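Local coordinates for tyrosinase (Aspergillus oryzae, PDB 6JU8), which probably oxidises L-tyrosine and L-dopa to L-dopaquinone with molecular oxygen at a dinuclear copper centre, a step in melanin synthesis, at residues 238-251 against 335-347. The protein carries 1 engineered substitution. Numbering follows the deposited sequence.
Sequences TKYGLLENYNADVW and VHNWVGGFMFSRP. With CU (copper (II) ion), chain D.
Tyr240 lies against the C-terminal end of helix 328-340, in a tightly packed part of the contact. Its ring is centred on Gly341, whose CA sits 3.3 Å from the ring centroid, 8° off the normal, a CH-pi contact. Gly341, the first residue to leave the helix, has positive phi and presents its CA directly to the ring. CG of Tyr240 stands anti to its carbonyl carbon (chi1 -73°), which lays the ring along the helix end, where Tyr240 OH donates a hydrogen bond to Trp338 O at 2.7 Å, the acceptor near the ring plane. Tyr240 N donates to Gly340 O at 2.8 Å, so backbone and side chain together engage two carbonyls of the last helical turn. Val339 O, buried beside Lys239 CB, has no partner in the model.

Further along, Phe344 packs against Leu242 to Glu244, with Trp251 at its edge. Glu244 N lies over one ring face while donating to Phe344 O at 2.9 Å, nearly straight at 166°; Glu244 CB covers the ring as well, and Trp251 CZ2 comes within 3.9 Å of Phe344 CZ. Phe227 and Leu229 of strand 225-229 add to this pocket.

The solvent side, around partly exposed Glu244, is looser. The extended Glu244 chain brings OE2 alongside Ser345 CB, and one water bridges OE2 to Arg346 N.

At the opposite end of 335-347, His336 NE2 binds copper at 1.9 Å, joined by His332 and His376: the three-histidine site of one copper in the dinuclear centre of the tyrosinase central domain.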
ATOM      1  N   THR A 238       8.653   4.550  -1.753  1.00  8.42           N
ATOM      2  CA  THR A 238       7.998   3.328  -1.323  1.00  8.31           C
ATOM      3  C   THR A 238       8.582   2.840  -0.008  1.00  8.16           C
ATOM      4  O   THR A 238       9.757   3.079   0.280  1.00  8.72           O
ATOM      5  CB  THR A 238       8.062   2.254  -2.414  1.00  8.29           C
ATOM      6  OG1 THR A 238       7.365   1.058  -2.007  1.00  8.40           O
ATOM      7  CG2 THR A 238       9.491   1.837  -2.755  1.00  9.55           C
ATOM      8  N   LYS A 239       7.761   2.159   0.774  1.00  8.20           N
ATOM      9  CA  LYS A 239       8.198   1.361   1.930  1.00  7.74           C
ATOM     10  C   LYS A 239       8.038  -0.099   1.540  1.00  7.80           C
ATOM     11  O   LYS A 239       6.870  -0.504   1.320  1.00  9.01           O
ATOM     12  CB  LYS A 239       7.397   1.700   3.196  1.00  8.98           C
ATOM     13  CG  LYS A 239       7.435   3.184   3.587  1.00  8.77           C
ATOM     14  CD  LYS A 239       6.296   3.455   4.592  1.00  9.86           C
ATOM     15  CE  LYS A 239       6.304   4.896   5.098  1.00 10.27           C
ATOM     16  NZ  LYS A 239       6.199   5.860   3.972  1.00 11.68           N
ATOM     17  N   TYR A 240       9.107  -0.853   1.379  1.00  7.70           N
ATOM     18  CA  TYR A 240       9.147  -2.278   1.078  1.00  7.67           C
ATOM     19  C   TYR A 240       8.725  -2.655  -0.337  1.00  8.04           C
ATOM     20  O   TYR A 240       8.742  -3.852  -0.654  1.00  8.90           O
ATOM     21  CB  TYR A 240       8.305  -3.109   2.078  1.00  9.19           C
ATOM     22  CG  TYR A 240       8.949  -3.228   3.438  1.00  8.50           C
ATOM     23  CD1 TYR A 240       8.838  -2.195   4.369  1.00  8.67           C
ATOM     24  CD2 TYR A 240       9.669  -4.382   3.813  1.00  8.18           C
ATOM     25  CE1 TYR A 240       9.405  -2.273   5.630  1.00  8.33           C
ATOM     26  CE2 TYR A 240      10.256  -4.447   5.066  1.00  8.79           C
ATOM     27  CZ  TYR A 240      10.123  -3.401   5.968  1.00  8.83           C
ATOM     28  OH  TYR A 240      10.742  -3.532   7.202  1.00 10.00           O
ATOM     29  N   GLY A 241       8.342  -1.720  -1.209  1.00  8.56           N
ATOM     30  CA  GLY A 241       7.771  -2.136  -2.489  1.00  8.97           C
ATOM     31  C   GLY A 241       8.713  -2.526  -3.606  1.00  8.80           C
ATOM     32  O   GLY A 241       8.197  -2.933  -4.666  1.00 10.15           O
ATOM     33  N   LEU A 242      10.023  -2.442  -3.418  1.00  8.39           N
ATOM     34  CA  LEU A 242      10.968  -2.850  -4.461  1.00  8.32           C
ATOM     35  C   LEU A 242      11.531  -4.231  -4.176  1.00  7.93           C
ATOM     36  O   LEU A 242      12.247  -4.405  -3.175  1.00  9.77           O
ATOM     37  CB  LEU A 242      12.159  -1.876  -4.559  1.00  9.25           C
ATOM     38  CG  LEU A 242      11.757  -0.398  -4.669  1.00  9.23           C
ATOM     39  CD1 LEU A 242      13.015   0.474  -4.793  1.00 11.28           C
ATOM     40  CD2 LEU A 242      10.789  -0.155  -5.815  1.00 12.26           C
ATOM     41  N   LEU A 243      11.199  -5.178  -5.030  1.00  8.83           N
ATOM     42  CA  LEU A 243      11.618  -6.569  -4.886  1.00  8.32           C
ATOM     43  C   LEU A 243      12.350  -6.987  -6.166  1.00  9.19           C
ATOM     44  O   LEU A 243      11.895  -6.646  -7.269  1.00  9.59           O
ATOM     45  CB  LEU A 243      10.429  -7.493  -4.636  1.00  9.56           C
ATOM     46  CG  LEU A 243       9.795  -7.534  -3.243  1.00 10.35           C
ATOM     47  CD1 LEU A 243       9.197  -6.210  -2.817  1.00  9.41           C
ATOM     48  CD2 LEU A 243       8.728  -8.642  -3.210  1.00 11.54           C
ATOM     49  N   GLU A 244      13.458  -7.702  -6.016  1.00  9.28           N
ATOM     50  CA  GLU A 244      14.195  -8.180  -7.175  1.00 10.29           C
ATOM     51  C   GLU A 244      13.312  -9.063  -8.049  1.00 10.55           C
ATOM     52  O   GLU A 244      12.504  -9.830  -7.517  1.00 12.69           O
ATOM     53  CB  GLU A 244      15.470  -8.897  -6.707  1.00 10.23           C
ATOM     54  CG  GLU A 244      16.469  -9.099  -7.832  1.00 12.00           C
ATOM     55  CD  GLU A 244      17.815  -9.659  -7.444  1.00 12.86           C
ATOM     56  OE1 GLU A 244      18.782  -9.357  -8.183  1.00 17.95           O
ATOM     57  OE2 GLU A 244      17.891 -10.461  -6.505  1.00 14.18           O
ATOM     58  N   ASN A 245      13.438  -8.945  -9.365  1.00 13.30           N
ATOM     59  CA  ASN A 245      12.756  -9.798 -10.332  1.00 14.66           C
ATOM     60  C   ASN A 245      11.242  -9.588 -10.328  1.00 15.84           C
ATOM     61  O   ASN A 245      10.455 -10.491 -10.625  1.00 17.37           O
ATOM     62  CB  ASN A 245      13.113 -11.271 -10.115  1.00 17.42           C
ATOM     63  CG  ASN A 245      14.582 -11.488 -10.470  1.00 22.68           C
ATOM     64  OD1 ASN A 245      15.000 -11.066 -11.552  1.00 29.32           O
ATOM     65  ND2 ASN A 245      15.312 -12.150  -9.576  1.00 26.35           N
ATOM     66  N   TYR A 246      10.855  -8.368  -9.965  1.00 12.32           N
ATOM     67  CA  TYR A 246       9.525  -7.834 -10.210  1.00 10.93           C
ATOM     68  C   TYR A 246       9.563  -6.875 -11.390  1.00 12.35           C
ATOM     69  O   TYR A 246      10.529  -6.176 -11.643  1.00 14.71           O
ATOM     70  CB  TYR A 246       8.949  -7.159  -8.964  1.00 12.00           C
ATOM     71  CG  TYR A 246       8.336  -8.171  -8.025  1.00 11.80           C
ATOM     72  CD1 TYR A 246       9.084  -9.196  -7.442  1.00 12.75           C
ATOM     73  CD2 TYR A 246       6.980  -8.105  -7.727  1.00 12.77           C
ATOM     74  CE1 TYR A 246       8.489 -10.122  -6.591  1.00 12.34           C
ATOM     75  CE2 TYR A 246       6.387  -9.022  -6.888  1.00 12.70           C
ATOM     76  CZ  TYR A 246       7.140 -10.028  -6.321  1.00 12.73           C
ATOM     77  OH  TYR A 246       6.505 -10.913  -5.475  1.00 14.02           O
ATOM     78  N   ASN A 247       8.451  -6.849 -12.123  1.00 13.51           N
ATOM     79  CA  ASN A 247       8.318  -5.935 -13.257  1.00 14.07           C
ATOM     80  C   ASN A 247       8.537  -4.485 -12.833  1.00 12.66           C
ATOM     81  O   ASN A 247       8.015  -4.062 -11.793  1.00 12.88           O
ATOM     82  CB  ASN A 247       6.937  -6.112 -13.888  1.00 14.17           C
ATOM     83  CG  ASN A 247       6.762  -5.343 -15.183  1.00 14.67           C
ATOM     84  OD1 ASN A 247       6.601  -4.131 -15.182  1.00 21.64           O
ATOM     85  ND2 ASN A 247       6.842  -6.062 -16.301  1.00 27.39           N
ATOM     86  N   ALA A 248       9.267  -3.723 -13.632  1.00 13.20           N
ATOM     87  CA  ALA A 248       9.633  -2.347 -13.284  1.00 13.15           C
ATOM     88  C   ALA A 248       8.400  -1.454 -13.234  1.00 10.99           C
ATOM     89  O   ALA A 248       8.425  -0.381 -12.599  1.00 12.88           O
ATOM     90  CB  ALA A 248      10.622  -1.793 -14.300  1.00 15.67           C
ATOM     91  N   ASP A 249       7.277  -1.847 -13.825  1.00 11.88           N
ATOM     92  CA  ASP A 249       6.070  -1.015 -13.679  1.00 12.66           C
ATOM     93  C   ASP A 249       5.559  -1.063 -12.244  1.00 11.20           C
ATOM     94  O   ASP A 249       4.862  -0.133 -11.803  1.00 13.38           O
ATOM     95  CB  ASP A 249       4.968  -1.483 -14.629  1.00 14.29           C
ATOM     96  CG  ASP A 249       5.267  -1.140 -16.078  1.00 19.66           C
ATOM     97  OD1 ASP A 249       6.223  -0.384 -16.370  1.00 24.96           O
ATOM     98  OD2 ASP A 249       4.516  -1.668 -16.927  1.00 18.72           O
ATOM     99  N   VAL A 250       5.867  -2.119 -11.492  1.00 11.03           N
ATOM    100  CA  VAL A 250       5.549  -2.157 -10.067  1.00 10.68           C
ATOM    101  C   VAL A 250       6.447  -1.169  -9.303  1.00 11.29           C
ATOM    102  O   VAL A 250       5.989  -0.408  -8.451  1.00 10.72           O
ATOM    103  CB  VAL A 250       5.708  -3.585  -9.496  1.00 10.92           C
ATOM    104  CG1 VAL A 250       5.460  -3.608  -7.994  1.00 13.57           C
ATOM    105  CG2 VAL A 250       4.715  -4.507 -10.196  1.00 14.21           C
ATOM    106  N   TRP A 251       7.746  -1.152  -9.640  1.00 10.64           N
ATOM    107  CA  TRP A 251       8.725  -0.276  -8.999  1.00  9.99           C
ATOM    108  C   TRP A 251       8.373   1.197  -9.138  1.00  8.55           C
ATOM    109  O   TRP A 251       8.787   2.021  -8.308  1.00 10.19           O
ATOM    110  CB  TRP A 251      10.094  -0.526  -9.634  1.00 10.35           C
ATOM    111  CG  TRP A 251      10.654  -1.889  -9.339  1.00  9.98           C
ATOM    112  CD1 TRP A 251      10.233  -2.850  -8.469  1.00 10.47           C
ATOM    113  CD2 TRP A 251      11.811  -2.416  -9.993  1.00 10.19           C
ATOM    114  NE1 TRP A 251      11.087  -3.931  -8.540  1.00 11.25           N
ATOM    115  CE2 TRP A 251      12.060  -3.707  -9.466  1.00 10.44           C
ATOM    116  CE3 TRP A 251      12.662  -1.896 -10.970  1.00 11.37           C
ATOM    117  CZ2 TRP A 251      13.126  -4.503  -9.881  1.00 11.44           C
ATOM    118  CZ3 TRP A 251      13.721  -2.687 -11.387  1.00 11.54           C
ATOM    119  CH2 TRP A 251      13.951  -3.978 -10.848  1.00 11.28           C
ATOM    120  N   VAL A 335      16.148   1.734  12.617  1.00  7.99           N
ATOM    121  CA  VAL A 335      14.784   2.211  12.360  1.00  8.48           C
ATOM    122  C   VAL A 335      14.632   2.600  10.902  1.00  8.43           C
ATOM    123  O   VAL A 335      13.610   2.278  10.278  1.00  8.75           O
ATOM    124  CB  VAL A 335      14.431   3.364  13.316  1.00  8.60           C
ATOM    125  CG1 VAL A 335      13.072   3.922  12.946  1.00  9.91           C
ATOM    126  CG2 VAL A 335      14.437   2.860  14.750  1.00 10.40           C
ATOM    127  N   HIS A 336      15.627   3.249  10.280  1.00  9.16           N
ATOM    128  CA  HIS A 336      15.574   3.501   8.836  1.00  8.91           C
ATOM    129  C   HIS A 336      15.318   2.206   8.060  1.00  8.58           C
ATOM    130  O   HIS A 336      14.467   2.144   7.167  1.00  9.00           O
ATOM    131  CB  HIS A 336      16.902   4.087   8.364  1.00  8.28           C
ATOM    132  CG  HIS A 336      17.008   5.577   8.349  1.00  8.43           C
ATOM    133  ND1 HIS A 336      16.394   6.343   7.377  1.00 10.48           N
ATOM    134  CD2 HIS A 336      17.676   6.452   9.137  1.00  9.37           C
ATOM    135  CE1 HIS A 336      16.683   7.615   7.557  1.00 10.18           C
ATOM    136  NE2 HIS A 336      17.430   7.726   8.643  1.00  9.36           N
ATOM    137  N   ASN A 337      16.073   1.149   8.397  1.00  8.58           N
ATOM    138  CA  ASN A 337      15.914  -0.118   7.671  1.00  9.09           C
ATOM    139  C   ASN A 337      14.505  -0.669   7.849  1.00  8.32           C
ATOM    140  O   ASN A 337      13.892  -1.173   6.890  1.00  9.58           O
ATOM    141  CB  ASN A 337      16.926  -1.144   8.181  1.00 10.60           C
ATOM    142  CG  ASN A 337      18.333  -0.840   7.702  1.00 10.91           C
ATOM    143  OD1 ASN A 337      18.532  -0.110   6.740  1.00 14.48           O
ATOM    144  ND2 ASN A 337      19.289  -1.449   8.401  1.00 15.39           N
ATOM    145  N   TRP A 338      14.013  -0.628   9.084  1.00  8.67           N
ATOM    146  CA  TRP A 338      12.730  -1.279   9.392  1.00  8.85           C
ATOM    147  C   TRP A 338      11.565  -0.516   8.789  1.00  8.24           C
ATOM    148  O   TRP A 338      10.554  -1.120   8.456  1.00  9.95           O
ATOM    149  CB  TRP A 338      12.558  -1.445  10.914  1.00  9.09           C
ATOM    150  CG  TRP A 338      13.666  -2.259  11.517  1.00  8.52           C
ATOM    151  CD1 TRP A 338      14.486  -3.149  10.890  1.00 10.45           C
ATOM    152  CD2 TRP A 338      14.044  -2.223  12.897  1.00  8.22           C
ATOM    153  NE1 TRP A 338      15.372  -3.666  11.812  1.00 10.81           N
ATOM    154  CE2 TRP A 338      15.122  -3.124  13.041  1.00  9.78           C
ATOM    155  CE3 TRP A 338      13.599  -1.531  14.035  1.00  9.66           C
ATOM    156  CZ2 TRP A 338      15.766  -3.356  14.261  1.00  9.09           C
ATOM    157  CZ3 TRP A 338      14.239  -1.766  15.229  1.00  9.58           C
ATOM    158  CH2 TRP A 338      15.308  -2.675  15.355  1.00  9.33           C
ATOM    159  N   VAL A 339      11.688   0.806   8.639  1.00  9.41           N
ATOM    160  CA  VAL A 339      10.617   1.589   8.004  1.00  9.50           C
ATOM    161  C   VAL A 339      10.644   1.401   6.499  1.00  8.90           C
ATOM    162  O   VAL A 339       9.593   1.245   5.872  1.00  9.57           O
ATOM    163  CB  VAL A 339      10.773   3.082   8.337  1.00  9.56           C
ATOM    164  CG1 VAL A 339       9.809   3.946   7.530  1.00 10.71           C
ATOM    165  CG2 VAL A 339      10.537   3.315   9.830  1.00 10.72           C
ATOM    166  N   GLY A 340      11.826   1.443   5.891  1.00  8.77           N
ATOM    167  CA  GLY A 340      11.945   1.512   4.450  1.00  9.91           C
ATOM    168  C   GLY A 340      11.871   0.159   3.765  1.00  8.31           C
ATOM    169  O   GLY A 340      11.437   0.072   2.618  1.00  9.93           O
ATOM    170  N   GLY A 341      12.343  -0.877   4.466  1.00  9.05           N
ATOM    171  CA  GLY A 341      12.536  -2.184   3.852  1.00 10.11           C
ATOM    172  C   GLY A 341      13.987  -2.296   3.403  1.00  9.81           C
ATOM    173  O   GLY A 341      14.467  -1.421   2.669  1.00 10.12           O
ATOM    174  N   PHE A 342      14.646  -3.353   3.867  1.00 10.95           N
ATOM    175  CA  PHE A 342      16.089  -3.475   3.731  1.00 10.90           C
ATOM    176  C   PHE A 342      16.527  -4.709   2.959  1.00 12.23           C
ATOM    177  O   PHE A 342      17.730  -5.008   2.954  1.00 14.81           O
ATOM    178  CB  PHE A 342      16.764  -3.430   5.134  1.00 13.21           C
ATOM    179  CG  PHE A 342      16.223  -4.503   6.051  1.00 12.51           C
ATOM    180  CD1 PHE A 342      16.879  -5.717   6.195  1.00 15.52           C
ATOM    181  CD2 PHE A 342      15.047  -4.323   6.761  1.00 14.34           C
ATOM    182  CE1 PHE A 342      16.355  -6.718   6.990  1.00 18.12           C
ATOM    183  CE2 PHE A 342      14.505  -5.321   7.558  1.00 16.55           C
ATOM    184  CZ  PHE A 342      15.181  -6.515   7.694  1.00 18.34           C
ATOM    185  N   MET A 343      15.582  -5.427   2.343  1.00 10.33           N
ATOM    186  CA  MET A 343      15.907  -6.631   1.597  1.00 11.13           C
ATOM    187  C   MET A 343      15.300  -6.569   0.194  1.00  9.78           C
ATOM    188  O   MET A 343      14.117  -6.816   0.021  1.00 10.91           O
ATOM    189  CB  MET A 343      15.392  -7.889   2.285  1.00 13.12           C
ATOM    190  CG  MET A 343      16.185  -8.255   3.516  1.00 15.42           C
ATOM    191  SD  MET A 343      15.678  -9.806   4.279  1.00 20.40           S
ATOM    192  CE  MET A 343      14.117  -9.382   5.006  1.00 18.83           C
ATOM    193  N   PHE A 344      16.094  -6.181  -0.791  1.00 10.55           N
ATOM    194  CA  PHE A 344      15.639  -6.156  -2.184  1.00  9.94           C
ATOM    195  C   PHE A 344      15.694  -7.571  -2.763  1.00  9.95           C
ATOM    196  O   PHE A 344      14.723  -7.980  -3.391  1.00 10.06           O
ATOM    197  CB  PHE A 344      16.523  -5.196  -2.976  1.00 11.25           C
ATOM    198  CG  PHE A 344      16.323  -5.155  -4.464  1.00 10.14           C
ATOM    199  CD1 PHE A 344      15.123  -4.667  -4.985  1.00 10.90           C
ATOM    200  CD2 PHE A 344      17.299  -5.561  -5.359  1.00 10.95           C
ATOM    201  CE1 PHE A 344      14.911  -4.574  -6.353  1.00 11.26           C
ATOM    202  CE2 PHE A 344      17.111  -5.479  -6.724  1.00 12.17           C
ATOM    203  CZ  PHE A 344      15.914  -4.971  -7.220  1.00 11.75           C
ATOM    204  N   SER A 345      16.803  -8.257  -2.536  1.00 10.57           N
ATOM    205  CA  SER A 345      16.930  -9.627  -3.021  1.00 11.38           C
ATOM    206  C   SER A 345      16.116 -10.557  -2.126  1.00 11.09           C
ATOM    207  O   SER A 345      15.924 -10.311  -0.933  1.00 12.47           O
ATOM    208  CB  SER A 345      18.391 -10.050  -3.069  1.00 12.46           C
ATOM    209  OG  SER A 345      18.964 -10.175  -1.773  1.00 15.66           O
ATOM    210  N   ARG A 346      15.576 -11.616  -2.721  1.00 12.35           N
ATOM    211  CA  ARG A 346      14.710 -12.522  -1.970  1.00 13.99           C
ATOM    212  C   ARG A 346      15.524 -13.262  -0.928  1.00 12.62           C
ATOM    213  O   ARG A 346      16.567 -13.858  -1.245  1.00 16.97           O
ATOM    214  CB  ARG A 346      14.019 -13.492  -2.923  1.00 14.00           C
ATOM    215  CG  ARG A 346      12.836 -14.203  -2.282  1.00 15.78           C
ATOM    216  CD  ARG A 346      12.070 -15.041  -3.301  1.00 20.30           C
ATOM    217  NE  ARG A 346      12.803 -16.280  -3.553  1.00 29.16           N
ATOM    218  CZ  ARG A 346      12.532 -17.137  -4.527  1.00 37.09           C
ATOM    219  NH1 ARG A 346      11.525 -16.888  -5.362  1.00 44.23           N
ATOM    220  NH2 ARG A 346      13.269 -18.236  -4.664  1.00 40.44           N
ATOM    221  N   PRO A 347      15.104 -13.227   0.323  1.00 13.72           N
ATOM    222  CA  PRO A 347      15.850 -13.942   1.365  1.00 16.33           C
ATOM    223  C   PRO A 347      15.474 -15.413   1.382  1.00 17.50           C
ATOM    224  O   PRO A 347      14.657 -15.873   0.577  1.00 17.21           O
ATOM    225  CB  PRO A 347      15.367 -13.246   2.635  1.00 18.82           C
ATOM    226  CG  PRO A 347      13.960 -12.865   2.315  1.00 16.80           C
ATOM    227  CD  PRO A 347      13.927 -12.511   0.847  1.00 14.14           C
TER
HETATM  228 CU    CU D 502      18.265   9.309   9.263  0.53 10.87          CU
HETATM  229  O   HOH W   1      16.211 -12.278  -5.415  1.00 16.30           O
HETATM  230  O   HOH W   2      19.902  10.209   7.970  1.00 22.12           O